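Local atomic coordinates of neurotoxin (Clostridium botulinum, PDB entry 2QN0), a protein that probably cleaves SNARE proteins, acting as the zinc-dependent light-chain protease of botulinum neurotoxin serotype C1, a toxin of dual substrate specificity. Residues Arg298-Arg303 with Tyr330-Glu335; Pro115-Asn120 with Asn125-Asp130; Tyr288-Ala293 with Glu349-Leu354; Ser313-Asn316 with Glu321-Gln324. One frame throughout, in Å; residues are numbered along the deposited sequence.

Contact 1: residues Arg298-Arg303 with Tyr330-Glu335; sequences RSIAKR and YRFVVE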
loop_
_atom_site.group_PDB
_atom_site.type_symbol
_atom_site.label_atom_id
_atom_site.label_comp_id
_atom_site.label_asym_id
_atom_site.label_seq_id
_atom_site.Cartn_x
_atom_site.Cartn_y
_atom_site.Cartn_z
ATOM N N ARG A 298 2.543 13.719 -20.684
ATOM C CA ARG A 298 2.928 14.152 -22.022
ATOM C C ARG A 298 4.434 14.009 -22.177
ATOM O O ARG A 298 4.924 13.621 -23.239
ATOM C CB ARG A 298 2.512 15.608 -22.261
ATOM C CG ARG A 298 1.013 15.799 -22.409
ATOM C CD ARG A 298 0.657 17.272 -22.590
ATOM N NE ARG A 298 -0.788 17.484 -22.650
ATOM C CZ ARG A 298 -1.566 17.080 -23.650
ATOM N NH1 ARG A 298 -1.045 16.439 -24.689
ATOM N NH2 ARG A 298 -2.871 17.314 -23.608
ATOM N N SER A 299 5.170 14.323 -21.116
ATOM C CA SER A 299 6.621 14.206 -21.150
ATOM C C SER A 299 7.019 12.734 -21.305
ATOM O O SER A 299 8.009 12.419 -21.967
ATOM C CB SER A 299 7.231 14.789 -19.875
ATOM O OG SER A 299 8.646 14.739 -19.921
ATOM N N ILE A 300 6.245 11.839 -20.695
ATOM C CA ILE A 300 6.516 10.402 -20.794
ATOM C C ILE A 300 6.273 9.939 -22.233
ATOM O O ILE A 300 7.060 9.172 -22.787
ATOM C CB ILE A 300 5.598 9.580 -19.845
ATOM C CG1 ILE A 300 5.974 9.847 -18.385
ATOM C CG2 ILE A 300 5.699 8.090 -20.172
ATOM C CD1 ILE A 300 7.378 9.455 -18.032
ATOM N N ALA A 301 5.184 10.408 -22.836
ATOM C CA ALA A 301 4.867 10.036 -24.214
ATOM C C ALA A 301 6.024 10.446 -25.124
ATOM O O ALA A 301 6.398 9.712 -26.040
ATOM C CB ALA A 301 3.575 10.714 -24.663
ATOM N N LYS A 302 6.591 11.620 -24.859
ATOM C CA LYS A 302 7.714 12.122 -25.642
ATOM C C LYS A 302 8.899 11.170 -25.500
ATOM O O LYS A 302 9.576 10.855 -26.480
ATOM C CB LYS A 302 8.113 13.520 -25.163
ATOM C CG LYS A 302 9.368 14.064 -25.820
ATOM C CD LYS A 302 9.736 15.431 -25.265
ATOM C CE LYS A 302 11.007 15.959 -25.908
ATOM N NZ LYS A 302 10.867 16.077 -27.387
ATOM N N ARG A 303 9.150 10.714 -24.276
ATOM C CA ARG A 303 10.250 9.789 -24.035
ATOM C C ARG A 303 10.026 8.510 -24.833
ATOM O O ARG A 303 10.948 8.003 -25.470
ATOM C CB ARG A 303 10.360 9.453 -22.540
ATOM C CG ARG A 303 11.028 10.529 -21.688
ATOM C CD ARG A 303 10.964 10.166 -20.206
ATOM N NE ARG A 303 11.616 11.149 -19.343
ATOM C CZ ARG A 303 12.902 11.124 -19.004
ATOM N NH1 ARG A 303 13.698 10.162 -19.453
ATOM N NH2 ARG A 303 13.392 12.058 -18.200
ATOM N N TYR A 330 -0.282 3.646 -19.372
ATOM C CA TYR A 330 -0.767 5.022 -19.390
ATOM C C TYR A 330 -1.955 5.261 -20.315
ATOM O O TYR A 330 -2.494 6.369 -20.366
ATOM C CB TYR A 330 0.385 5.949 -19.772
ATOM C CG TYR A 330 1.537 5.931 -18.788
ATOM C CD1 TYR A 330 1.385 6.440 -17.500
ATOM C CD2 TYR A 330 2.781 5.413 -19.148
ATOM C CE1 TYR A 330 2.442 6.437 -16.595
ATOM C CE2 TYR A 330 3.847 5.403 -18.247
ATOM C CZ TYR A 330 3.668 5.919 -16.972
ATOM O OH TYR A 330 4.710 5.928 -16.070
ATOM N N ARG A 331 -2.361 4.222 -21.037
ATOM C CA ARG A 331 -3.485 4.305 -21.966
ATOM C C ARG A 331 -3.257 5.365 -23.041
ATOM O O ARG A 331 -4.168 6.113 -23.402
ATOM C CB ARG A 331 -4.783 4.590 -21.204
ATOM C CG ARG A 331 -5.110 3.509 -20.178
ATOM C CD ARG A 331 -6.434 3.745 -19.483
ATOM N NE ARG A 331 -6.657 2.758 -18.428
ATOM C CZ ARG A 331 -7.726 2.735 -17.637
ATOM N NH1 ARG A 331 -8.681 3.646 -17.779
ATOM N NH2 ARG A 331 -7.837 1.805 -16.698
ATOM N N PHE A 332 -2.031 5.419 -23.547
ATOM C CA PHE A 332 -1.689 6.370 -24.594
ATOM C C PHE A 332 -2.234 5.862 -25.918
ATOM O O PHE A 332 -2.656 4.710 -26.029
ATOM C CB PHE A 332 -0.171 6.542 -24.709
ATOM C CG PHE A 332 0.467 7.231 -23.530
ATOM C CD1 PHE A 332 -0.227 8.192 -22.799
ATOM C CD2 PHE A 332 1.792 6.968 -23.196
ATOM C CE1 PHE A 332 0.390 8.882 -21.758
ATOM C CE2 PHE A 332 2.420 7.653 -22.157
ATOM C CZ PHE A 332 1.713 8.615 -21.437
ATOM N N VAL A 333 -2.227 6.733 -26.921
ATOM C CA VAL A 333 -2.709 6.380 -28.248
ATOM C C VAL A 333 -1.527 6.324 -29.205
ATOM O O VAL A 333 -0.557 7.067 -29.051
ATOM C CB VAL A 333 -3.725 7.421 -28.772
ATOM C CG1 VAL A 333 -4.152 7.070 -30.194
ATOM C CG2 VAL A 333 -4.933 7.468 -27.854
ATOM N N VAL A 334 -1.606 5.430 -30.183
ATOM C CA VAL A 334 -0.543 5.300 -31.166
ATOM C C VAL A 334 -1.073 5.749 -32.519
ATOM O O VAL A 334 -1.984 5.133 -33.072
ATOM C CB VAL A 334 -0.054 3.844 -31.279
ATOM C CG1 VAL A 334 1.053 3.750 -32.318
ATOM C CG2 VAL A 334 0.447 3.359 -29.925
ATOM N N GLU A 335 -0.505 6.833 -33.035
ATOM C CA GLU A 335 -0.912 7.373 -34.327
ATOM C C GLU A 335 -0.526 6.404 -35.440
ATOM O O GLU A 335 0.345 5.552 -35.258
ATOM C CB GLU A 335 -0.232 8.722 -34.573
ATOM C CG GLU A 335 -0.528 9.791 -33.530
ATOM C CD GLU A 335 -1.998 10.159 -33.467
ATOM O OE1 GLU A 335 -2.588 10.439 -34.531
ATOM O OE2 GLU A 335 -2.560 10.178 -32.352
#
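The ring of Phe-332 is bounded on three sides by identifiable atoms. Ala-301 CB lies over one face, displaced toward the rim and 4.1 Å from Phe-332 CE2. Tyr-330 CB sits over the middle of the opposite face, 3.3 Å above the ring plane. At the edge and close to that plane comes Ile-300 CG2, 3.9 Å from Phe-332 CE2. The same methyl meets the Tyr-330 ring at an oblique angle, with CG2 3.8 Å from Tyr-330 CE2, and so touches both aromatic rings. Its position follows from chi1 of -69°, which turns CG1 beside the backbone N and leaves CG2 anti to it. Helix 319-330 ends here in a Schellman motif, with Arg-331 N and Phe-332 N both bonded back to carbonyls of its last turns, which probably helps bring the two side chains together. Arg-331 is the C-prime residue, and its positive phi of 59° swings the chain from the helix toward strand 333-334. Tyr-297 and Leu-304, on the same helix as Ile-300, also touch Phe-332, while the ring of Tyr-330 meets that of Tyr-297 edge-to-face. No hydrogen bond spans the two segments; the buried hydroxyl of Tyr-330 is bonded to Gly-185 O.

Contact 2: residues Pro115-Asn120 with Asn125-Asp130; sequences PFPGNN and NTFDFD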
loop_
_atom_site.group_PDB
_atom_site.type_symbol
_atom_site.label_atom_id
_atom_site.label_comp_id
_atom_site.label_asym_id
_atom_site.label_seq_id
_atom_site.Cartn_x
_atom_site.Cartn_y
_atom_site.Cartn_z
ATOM N N PRO A 115 6.595 0.691 -13.048
ATOM C CA PRO A 115 7.021 2.090 -13.013
ATOM C C PRO A 115 7.756 2.338 -14.323
ATOM O O PRO A 115 8.375 1.419 -14.865
ATOM C CB PRO A 115 7.997 2.125 -11.842
ATOM C CG PRO A 115 7.473 1.066 -10.929
ATOM C CD PRO A 115 7.125 -0.049 -11.889
ATOM N N PHE A 116 7.679 3.552 -14.855
ATOM C CA PHE A 116 8.422 3.840 -16.072
ATOM C C PHE A 116 9.879 3.658 -15.648
ATOM O O PHE A 116 10.272 4.098 -14.567
ATOM C CB PHE A 116 8.212 5.286 -16.516
ATOM C CG PHE A 116 8.981 5.651 -17.757
ATOM C CD1 PHE A 116 8.367 5.623 -19.004
ATOM C CD2 PHE A 116 10.324 6.001 -17.678
ATOM C CE1 PHE A 116 9.084 5.940 -20.159
ATOM C CE2 PHE A 116 11.051 6.318 -18.826
ATOM C CZ PHE A 116 10.428 6.287 -20.066
ATOM N N PRO A 117 10.698 3.001 -16.484
ATOM C CA PRO A 117 12.100 2.810 -16.104
ATOM C C PRO A 117 12.932 4.085 -16.215
ATOM O O PRO A 117 13.617 4.310 -17.214
ATOM C CB PRO A 117 12.569 1.712 -17.059
ATOM C CG PRO A 117 11.758 1.970 -18.284
ATOM C CD PRO A 117 10.381 2.274 -17.724
ATOM N N GLY A 118 12.859 4.916 -15.181
ATOM C CA GLY A 118 13.613 6.154 -15.172
ATOM C C GLY A 118 13.056 7.190 -14.219
ATOM O O GLY A 118 12.042 6.965 -13.553
ATOM N N ASN A 119 13.745 8.323 -14.130
ATOM C CA ASN A 119 13.304 9.424 -13.287
ATOM C C ASN A 119 13.638 10.737 -13.988
ATOM O O ASN A 119 14.035 10.737 -15.154
ATOM C CB ASN A 119 13.956 9.370 -11.896
ATOM C CG ASN A 119 15.467 9.494 -11.942
ATOM O OD1 ASN A 119 16.037 9.995 -12.911
ATOM N ND2 ASN A 119 16.124 9.052 -10.873
ATOM N N ASN A 120 13.480 11.849 -13.280
ATOM C CA ASN A 120 13.742 13.162 -13.863
ATOM C C ASN A 120 15.124 13.301 -14.499
ATOM O O ASN A 120 15.276 13.996 -15.504
ATOM C CB ASN A 120 13.542 14.260 -12.806
ATOM C CG ASN A 120 14.566 14.197 -11.680
ATOM O OD1 ASN A 120 14.716 13.172 -11.007
ATOM N ND2 ASN A 120 15.269 15.305 -11.461
ATOM N N ASN A 125 16.233 9.544 -24.127
ATOM C CA ASN A 125 16.302 8.385 -25.020
ATOM C C ASN A 125 16.629 7.080 -24.299
ATOM O O ASN A 125 16.894 6.065 -24.942
ATOM C CB ASN A 125 17.358 8.619 -26.108
ATOM C CG ASN A 125 18.778 8.597 -25.564
ATOM O OD1 ASN A 125 18.998 8.468 -24.357
ATOM N ND2 ASN A 125 19.753 8.727 -26.458
ATOM N N THR A 126 16.575 7.097 -22.971
ATOM C CA THR A 126 16.942 5.924 -22.188
ATOM C C THR A 126 15.892 5.291 -21.278
ATOM O O THR A 126 15.059 5.981 -20.690
ATOM C CB THR A 126 18.164 6.260 -21.309
ATOM O OG1 THR A 126 19.254 6.663 -22.146
ATOM C CG2 THR A 126 18.584 5.058 -20.465
ATOM N N PHE A 127 15.955 3.962 -21.184
ATOM C CA PHE A 127 15.104 3.168 -20.292
ATOM C C PHE A 127 16.111 2.698 -19.241
ATOM O O PHE A 127 17.065 2.002 -19.582
ATOM C CB PHE A 127 14.543 1.914 -20.984
ATOM C CG PHE A 127 13.185 2.094 -21.623
ATOM C CD1 PHE A 127 12.391 3.200 -21.348
ATOM C CD2 PHE A 127 12.689 1.116 -22.486
ATOM C CE1 PHE A 127 11.120 3.329 -21.922
ATOM C CE2 PHE A 127 11.422 1.236 -23.063
ATOM C CZ PHE A 127 10.635 2.345 -22.780
ATOM N N ASP A 128 15.927 3.081 -17.980
ATOM C CA ASP A 128 16.847 2.660 -16.924
ATOM C C ASP A 128 16.107 1.787 -15.920
ATOM O O ASP A 128 15.372 2.284 -15.067
ATOM C CB ASP A 128 17.449 3.878 -16.219
ATOM C CG ASP A 128 18.459 3.499 -15.151
ATOM O OD1 ASP A 128 18.775 2.297 -15.009
ATOM O OD2 ASP A 128 18.945 4.412 -14.451
ATOM N N PHE A 129 16.313 0.479 -16.024
ATOM C CA PHE A 129 15.648 -0.468 -15.142
ATOM C C PHE A 129 16.257 -0.576 -13.745
ATOM O O PHE A 129 15.760 -1.330 -12.907
ATOM C CB PHE A 129 15.591 -1.835 -15.833
ATOM C CG PHE A 129 14.681 -1.858 -17.036
ATOM C CD1 PHE A 129 13.323 -2.128 -16.893
ATOM C CD2 PHE A 129 15.172 -1.556 -18.304
ATOM C CE1 PHE A 129 12.466 -2.100 -17.990
ATOM C CE2 PHE A 129 14.324 -1.524 -19.411
ATOM C CZ PHE A 129 12.966 -1.796 -19.254
ATOM N N ASP A 130 17.324 0.183 -13.488
ATOM C CA ASP A 130 17.969 0.175 -12.170
ATOM C C ASP A 130 17.860 1.534 -11.478
ATOM O O ASP A 130 18.499 1.756 -10.448
ATOM C CB ASP A 130 19.463 -0.169 -12.275
ATOM C CG ASP A 130 19.715 -1.617 -12.649
ATOM O OD1 ASP A 130 19.023 -2.510 -12.114
ATOM O OD2 ASP A 130 20.625 -1.861 -13.468
#
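Aromatic contact joins Phe-116 to Phe-127 in an offset edge-to-face pair, the edge of Phe-127 directed toward the face of Phe-116. The ring centroids are 5.5 Å apart and the planes are inclined at 74°; the nearest atoms are Phe-116 CZ and Phe-127 CE1, at 3.6 Å. A chi1 of 179°, placing CG of Phe-116 opposite the backbone N, carries the ring to this meeting although its CB does not face the strand directly.

Apolar packing centres on Pro-117, whose pyrrolidine ring meets two phenylalanines, lying alongside Phe-127 and against one face of Phe-129. Its CG comes within 3.4 Å of Phe-127 CD1, a close fit. In a CH-pi contact its CB stands 3.9 Å from the centroid of the Phe-129 ring, close to the ring normal. The proline is the centre of an inverse gamma turn, closed by a weak bond from Gly-118 N to Phe-116 O, and this turn lies against strand 126-128, which pairs in parallel with strand 309-311.

Hydrogen bonding across the contact is one backbone link, Asp-128 N to Pro-117 O at 2.7 Å. It is nearly straight at the hydrogen (166°), yet the donor stands well above the carbonyl plane. Within the second segment, Asp-128 OD1 accepts from Asp-130 N at 3.0 Å in an Asx turn, and a second donor, Asn-311 ND2, grips the same oxygen.

Contact 3: residues Tyr288-Ala293 with Glu349-Leu354; sequences YFEEKA and ELYNEL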
loop_
_atom_site.group_PDB
_atom_site.type_symbol
_atom_site.label_atom_id
_atom_site.label_comp_id
_atom_site.label_asym_id
_atom_site.label_seq_id
_atom_site.Cartn_x
_atom_site.Cartn_y
_atom_site.Cartn_z
ATOM N N TYR A 288 -5.410 21.587 -10.565
ATOM C CA TYR A 288 -3.991 21.879 -10.720
ATOM C C TYR A 288 -3.152 20.596 -10.720
ATOM O O TYR A 288 -2.333 20.375 -11.612
ATOM C CB TYR A 288 -3.530 22.794 -9.585
ATOM C CG TYR A 288 -2.036 22.993 -9.509
ATOM C CD1 TYR A 288 -1.378 23.856 -10.387
ATOM C CD2 TYR A 288 -1.271 22.299 -8.570
ATOM C CE1 TYR A 288 0.004 24.021 -10.328
ATOM C CE2 TYR A 288 0.106 22.454 -8.507
ATOM C CZ TYR A 288 0.739 23.315 -9.386
ATOM O OH TYR A 288 2.103 23.465 -9.319
ATOM N N PHE A 289 -3.351 19.746 -9.719
ATOM C CA PHE A 289 -2.576 18.511 -9.655
ATOM C C PHE A 289 -2.902 17.553 -10.791
ATOM O O PHE A 289 -2.024 16.840 -11.272
ATOM C CB PHE A 289 -2.767 17.841 -8.293
ATOM C CG PHE A 289 -2.113 18.596 -7.173
ATOM C CD1 PHE A 289 -0.729 18.718 -7.123
ATOM C CD2 PHE A 289 -2.878 19.237 -6.207
ATOM C CE1 PHE A 289 -0.116 19.475 -6.129
ATOM C CE2 PHE A 289 -2.274 19.995 -5.210
ATOM C CZ PHE A 289 -0.890 20.115 -5.174
ATOM N N GLU A 290 -4.153 17.543 -11.237
ATOM C CA GLU A 290 -4.526 16.667 -12.337
ATOM C C GLU A 290 -3.849 17.141 -13.621
ATOM O O GLU A 290 -3.344 16.331 -14.397
ATOM C CB GLU A 290 -6.039 16.647 -12.534
ATOM C CG GLU A 290 -6.477 15.633 -13.576
ATOM C CD GLU A 290 -7.977 15.472 -13.658
ATOM O OE1 GLU A 290 -8.683 15.930 -12.734
ATOM O OE2 GLU A 290 -8.451 14.871 -14.646
ATOM N N GLU A 291 -3.837 18.454 -13.842
ATOM C CA GLU A 291 -3.205 19.021 -15.033
ATOM C C GLU A 291 -1.692 18.813 -14.970
ATOM O O GLU A 291 -1.041 18.595 -15.992
ATOM C CB GLU A 291 -3.517 20.520 -15.142
ATOM C CG GLU A 291 -4.979 20.854 -15.423
ATOM C CD GLU A 291 -5.451 20.365 -16.782
ATOM O OE1 GLU A 291 -4.601 20.167 -17.675
ATOM O OE2 GLU A 291 -6.675 20.193 -16.966
ATOM N N LYS A 292 -1.137 18.885 -13.765
ATOM C CA LYS A 292 0.291 18.688 -13.572
ATOM C C LYS A 292 0.628 17.246 -13.972
ATOM O O LYS A 292 1.632 16.989 -14.638
ATOM C CB LYS A 292 0.659 18.936 -12.108
ATOM C CG LYS A 292 2.147 18.983 -11.822
ATOM C CD LYS A 292 2.397 19.257 -10.343
ATOM C CE LYS A 292 3.881 19.363 -10.027
ATOM N NZ LYS A 292 4.526 20.501 -10.733
ATOM N N ALA A 293 -0.228 16.312 -13.571
ATOM C CA ALA A 293 -0.030 14.903 -13.903
ATOM C C ALA A 293 -0.105 14.721 -15.417
ATOM O O ALA A 293 0.695 13.993 -16.004
ATOM C CB ALA A 293 -1.091 14.042 -13.214
ATOM N N GLU A 349 -10.289 9.896 -17.609
ATOM C CA GLU A 349 -10.963 8.705 -17.114
ATOM C C GLU A 349 -10.046 7.923 -16.175
ATOM O O GLU A 349 -10.467 7.483 -15.104
ATOM C CB GLU A 349 -11.393 7.820 -18.287
ATOM C CG GLU A 349 -11.995 6.486 -17.875
ATOM C CD GLU A 349 -12.405 5.639 -19.066
ATOM O OE1 GLU A 349 -11.577 5.463 -19.985
ATOM O OE2 GLU A 349 -13.551 5.144 -19.079
ATOM N N LEU A 350 -8.791 7.757 -16.580
ATOM C CA LEU A 350 -7.815 7.039 -15.767
ATOM C C LEU A 350 -7.564 7.769 -14.451
ATOM O O LEU A 350 -7.593 7.165 -13.372
ATOM C CB LEU A 350 -6.495 6.897 -16.530
ATOM C CG LEU A 350 -5.325 6.279 -15.756
ATOM C CD1 LEU A 350 -5.702 4.869 -15.302
ATOM C CD2 LEU A 350 -4.087 6.240 -16.645
ATOM N N TYR A 351 -7.320 9.074 -14.538
ATOM C CA TYR A 351 -7.058 9.857 -13.341
ATOM C C TYR A 351 -8.221 9.756 -12.362
ATOM O O TYR A 351 -8.012 9.645 -11.155
ATOM C CB TYR A 351 -6.814 11.327 -13.696
ATOM C CG TYR A 351 -6.216 12.129 -12.563
ATOM C CD1 TYR A 351 -4.840 12.143 -12.343
ATOM C CD2 TYR A 351 -7.029 12.862 -11.696
ATOM C CE1 TYR A 351 -4.283 12.869 -11.290
ATOM C CE2 TYR A 351 -6.483 13.589 -10.640
ATOM C CZ TYR A 351 -5.115 13.589 -10.441
ATOM O OH TYR A 351 -4.572 14.303 -9.397
ATOM N N ASN A 352 -9.447 9.795 -12.879
ATOM C CA ASN A 352 -10.624 9.706 -12.022
ATOM C C ASN A 352 -10.687 8.347 -11.335
ATOM O O ASN A 352 -11.007 8.258 -10.151
ATOM C CB ASN A 352 -11.902 9.933 -12.828
ATOM C CG ASN A 352 -13.140 9.902 -11.957
ATOM O OD1 ASN A 352 -13.920 8.953 -11.998
ATOM N ND2 ASN A 352 -13.316 10.939 -11.147
ATOM N N GLU A 353 -10.386 7.290 -12.081
ATOM C CA GLU A 353 -10.388 5.944 -11.513
ATOM C C GLU A 353 -9.413 5.850 -10.347
ATOM O O GLU A 353 -9.762 5.397 -9.257
ATOM C CB GLU A 353 -9.967 4.918 -12.566
ATOM C CG GLU A 353 -11.059 4.476 -13.514
ATOM C CD GLU A 353 -10.525 3.569 -14.603
ATOM O OE1 GLU A 353 -9.613 2.764 -14.308
ATOM O OE2 GLU A 353 -11.019 3.656 -15.747
ATOM N N LEU A 354 -8.182 6.282 -10.595
ATOM C CA LEU A 354 -7.115 6.222 -9.600
ATOM C C LEU A 354 -7.316 7.056 -8.342
ATOM O O LEU A 354 -6.800 6.704 -7.282
ATOM C CB LEU A 354 -5.787 6.628 -10.247
ATOM C CG LEU A 354 -5.333 5.769 -11.428
ATOM C CD1 LEU A 354 -4.073 6.359 -12.030
ATOM C CD2 LEU A 354 -5.086 4.336 -10.950
#
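Tyr-351 reaches across from helix 344-357 to Glu-290 and Ala-293 of helix 283-304, so this is a helix-helix crossing. The two short axes approach to 11.3 Å with their directions 125° apart, and within these segments Tyr-351 is the main side chain spanning the gap.

The tight part lies over one face of that ring. Glu-290 CG is 3.6 Å from the ring centroid in a CH-pi contact and only 3.4 Å from Tyr-351 CD2. With CG anti to the backbone N (chi1 -174°) and the chain extended beyond it, Glu-290 runs along the ring toward Tyr-351 CB. Its carboxylate comes almost parallel to the ring, the planes 12° apart, with OE1 3.6 Å from Tyr-351 CD2. Ala-293 CB, one turn further on, adds an oblique contact 3.9 Å from Tyr-351 CE1. Phe-347, from the same helix as the tyrosine, also touches Glu-290 and Ala-293.

The outer flanks are looser and more polar. Glu-291 points away from the crossing, and its OE1 forms a salt bridge with Arg-344. On the partner helix, Glu-349 also points away and is exposed, while Glu-353 turns its carboxylate to Arg-109 and Arg-331. The hydroxyl of Tyr-351 ends against helix backbone: Tyr-351 OH lies 3.7 Å from Glu-290 N, and no hydrogen bond links the segments.

Contact 4: residues Ser313-Asn316 with Glu321-Gln324; sequences SSFN and EYKQ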
loop_
_atom_site.group_PDB
_atom_site.type_symbol
_atom_site.label_atom_id
_atom_site.label_comp_id
_atom_site.label_asym_id
_atom_site.label_seq_id
_atom_site.Cartn_x
_atom_site.Cartn_y
_atom_site.Cartn_z
ATOM N N SER A 313 22.379 -2.936 -20.537
ATOM C CA SER A 313 22.357 -3.215 -21.972
ATOM C C SER A 313 21.529 -4.421 -22.396
ATOM O O SER A 313 20.995 -4.452 -23.505
ATOM C CB SER A 313 23.787 -3.389 -22.490
ATOM O OG SER A 313 24.523 -2.190 -22.344
ATOM N N SER A 314 21.431 -5.417 -21.526
ATOM C CA SER A 314 20.665 -6.614 -21.846
ATOM C C SER A 314 19.211 -6.290 -22.195
ATOM O O SER A 314 18.526 -7.089 -22.831
ATOM C CB SER A 314 20.721 -7.597 -20.675
ATOM O OG SER A 314 20.315 -6.976 -19.469
ATOM N N PHE A 315 18.745 -5.111 -21.788
ATOM C CA PHE A 315 17.374 -4.691 -22.064
ATOM C C PHE A 315 17.213 -4.019 -23.430
ATOM O O PHE A 315 16.093 -3.791 -23.883
ATOM C CB PHE A 315 16.886 -3.735 -20.966
ATOM C CG PHE A 315 16.370 -4.432 -19.737
ATOM C CD1 PHE A 315 15.073 -4.930 -19.700
ATOM C CD2 PHE A 315 17.182 -4.592 -18.618
ATOM C CE1 PHE A 315 14.586 -5.580 -18.562
ATOM C CE2 PHE A 315 16.706 -5.241 -17.476
ATOM C CZ PHE A 315 15.403 -5.734 -17.452
ATOM N N ASN A 316 18.321 -3.705 -24.094
ATOM C CA ASN A 316 18.233 -3.054 -25.401
ATOM C C ASN A 316 17.340 -3.798 -26.385
ATOM O O ASN A 316 16.544 -3.186 -27.096
ATOM C CB ASN A 316 19.624 -2.872 -26.020
ATOM C CG ASN A 316 20.401 -1.735 -25.389
ATOM O OD1 ASN A 316 19.860 -0.654 -25.158
ATOM N ND2 ASN A 316 21.681 -1.965 -25.122
ATOM N N GLU A 321 9.236 -4.079 -26.517
ATOM C CA GLU A 321 8.343 -4.770 -25.592
ATOM C C GLU A 321 7.903 -3.849 -24.460
ATOM O O GLU A 321 6.717 -3.768 -24.135
ATOM C CB GLU A 321 9.053 -5.981 -24.981
ATOM C CG GLU A 321 8.217 -6.740 -23.956
ATOM C CD GLU A 321 9.034 -7.756 -23.179
ATOM O OE1 GLU A 321 9.959 -8.344 -23.776
ATOM O OE2 GLU A 321 8.747 -7.975 -21.981
ATOM N N TYR A 322 8.863 -3.165 -23.852
ATOM C CA TYR A 322 8.533 -2.284 -22.744
ATOM C C TYR A 322 7.846 -1.003 -23.178
ATOM O O TYR A 322 7.063 -0.428 -22.426
ATOM C CB TYR A 322 9.779 -2.021 -21.895
ATOM C CG TYR A 322 10.074 -3.229 -21.038
ATOM C CD1 TYR A 322 10.871 -4.273 -21.512
ATOM C CD2 TYR A 322 9.421 -3.403 -19.819
ATOM C CE1 TYR A 322 10.996 -5.467 -20.793
ATOM C CE2 TYR A 322 9.535 -4.584 -19.098
ATOM C CZ TYR A 322 10.318 -5.613 -19.592
ATOM O OH TYR A 322 10.376 -6.797 -18.896
ATOM N N LYS A 323 8.116 -0.565 -24.401
ATOM C CA LYS A 323 7.457 0.626 -24.914
ATOM C C LYS A 323 5.966 0.290 -24.988
ATOM O O LYS A 323 5.118 1.072 -24.560
ATOM C CB LYS A 323 7.997 0.971 -26.306
ATOM C CG LYS A 323 7.259 2.097 -27.011
ATOM C CD LYS A 323 7.937 2.433 -28.334
ATOM C CE LYS A 323 7.155 3.473 -29.117
ATOM N NZ LYS A 323 7.813 3.768 -30.421
ATOM N N GLN A 324 5.653 -0.889 -25.517
ATOM C CA GLN A 324 4.263 -1.323 -25.636
ATOM C C GLN A 324 3.586 -1.498 -24.279
ATOM O O GLN A 324 2.417 -1.147 -24.112
ATOM C CB GLN A 324 4.181 -2.632 -26.422
ATOM C CG GLN A 324 4.542 -2.483 -27.890
ATOM C CD GLN A 324 3.685 -1.443 -28.591
ATOM O OE1 GLN A 324 2.457 -1.507 -28.550
ATOM N NE2 GLN A 324 4.331 -0.478 -29.239
#
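Beside the meeting of Phe-315 with Tyr-322, the shortest sound polar bond runs from Asn-316 N to Ser-313 O, at 2.8 Å. The three-residue spacing, together with the helical backbone angles of Ser-313 to Asn-316, fits a 3-10 segment. Asn-316 ND2 lies 3.0 Å from the same Ser-313 O, but the angle is too poor for a hydrogen bond. The side-chain OD1 instead accepts from Ala-310 N, tying the turn back to strand 309-311.

Between the segments the contact is a single offset edge-to-face aromatic pair, the edge of Phe-315 turned toward the face of Tyr-322. Phe-315 CE1 and Tyr-322 CE1 are the nearest atoms, 4.2 Å apart, while the CA atoms of the same residues are 9.2 Å apart, so the rings alone span the gap. Tyr-322 CE1 lies at the edge of the Phe-315 ring, close to its plane. With chi1 at -83°, the phenylalanine ring swings nearer to the helix than the direction of its CB would suggest. The ring centroids are 6.0 Å apart and the planes 76° apart. Both residues remain partly exposed. Phe-129 stacks on Phe-315 and meets Tyr-322 edge-to-face, completing an aromatic cluster of three at the surface, between a 3-10 turn and the start of helix 319-330.

In the fold
From the N terminus, contact 2 comes first: it closes a short loop with four residues between its segments, bringing the chain after helix 101-112 against strand 126-128. It is in series with the others, which nest. Contact 3 closes the widest loop, from helix 283-304 to helix 344-357. Within it, contact 1 closes the loop from helix 283-304 to the chain after helix 319-330. Innermost is contact 4, whose four intervening residues join the chain after strand 309-311 to helix 319-330. A salt bridge from Arg-331 to Glu-353 also connects contacts 1 and 3. Contact 2 touches contact 1 through Phe-116 against Ile-300 and Tyr-330, and reaches contact 4 through Phe-127 and Phe-129.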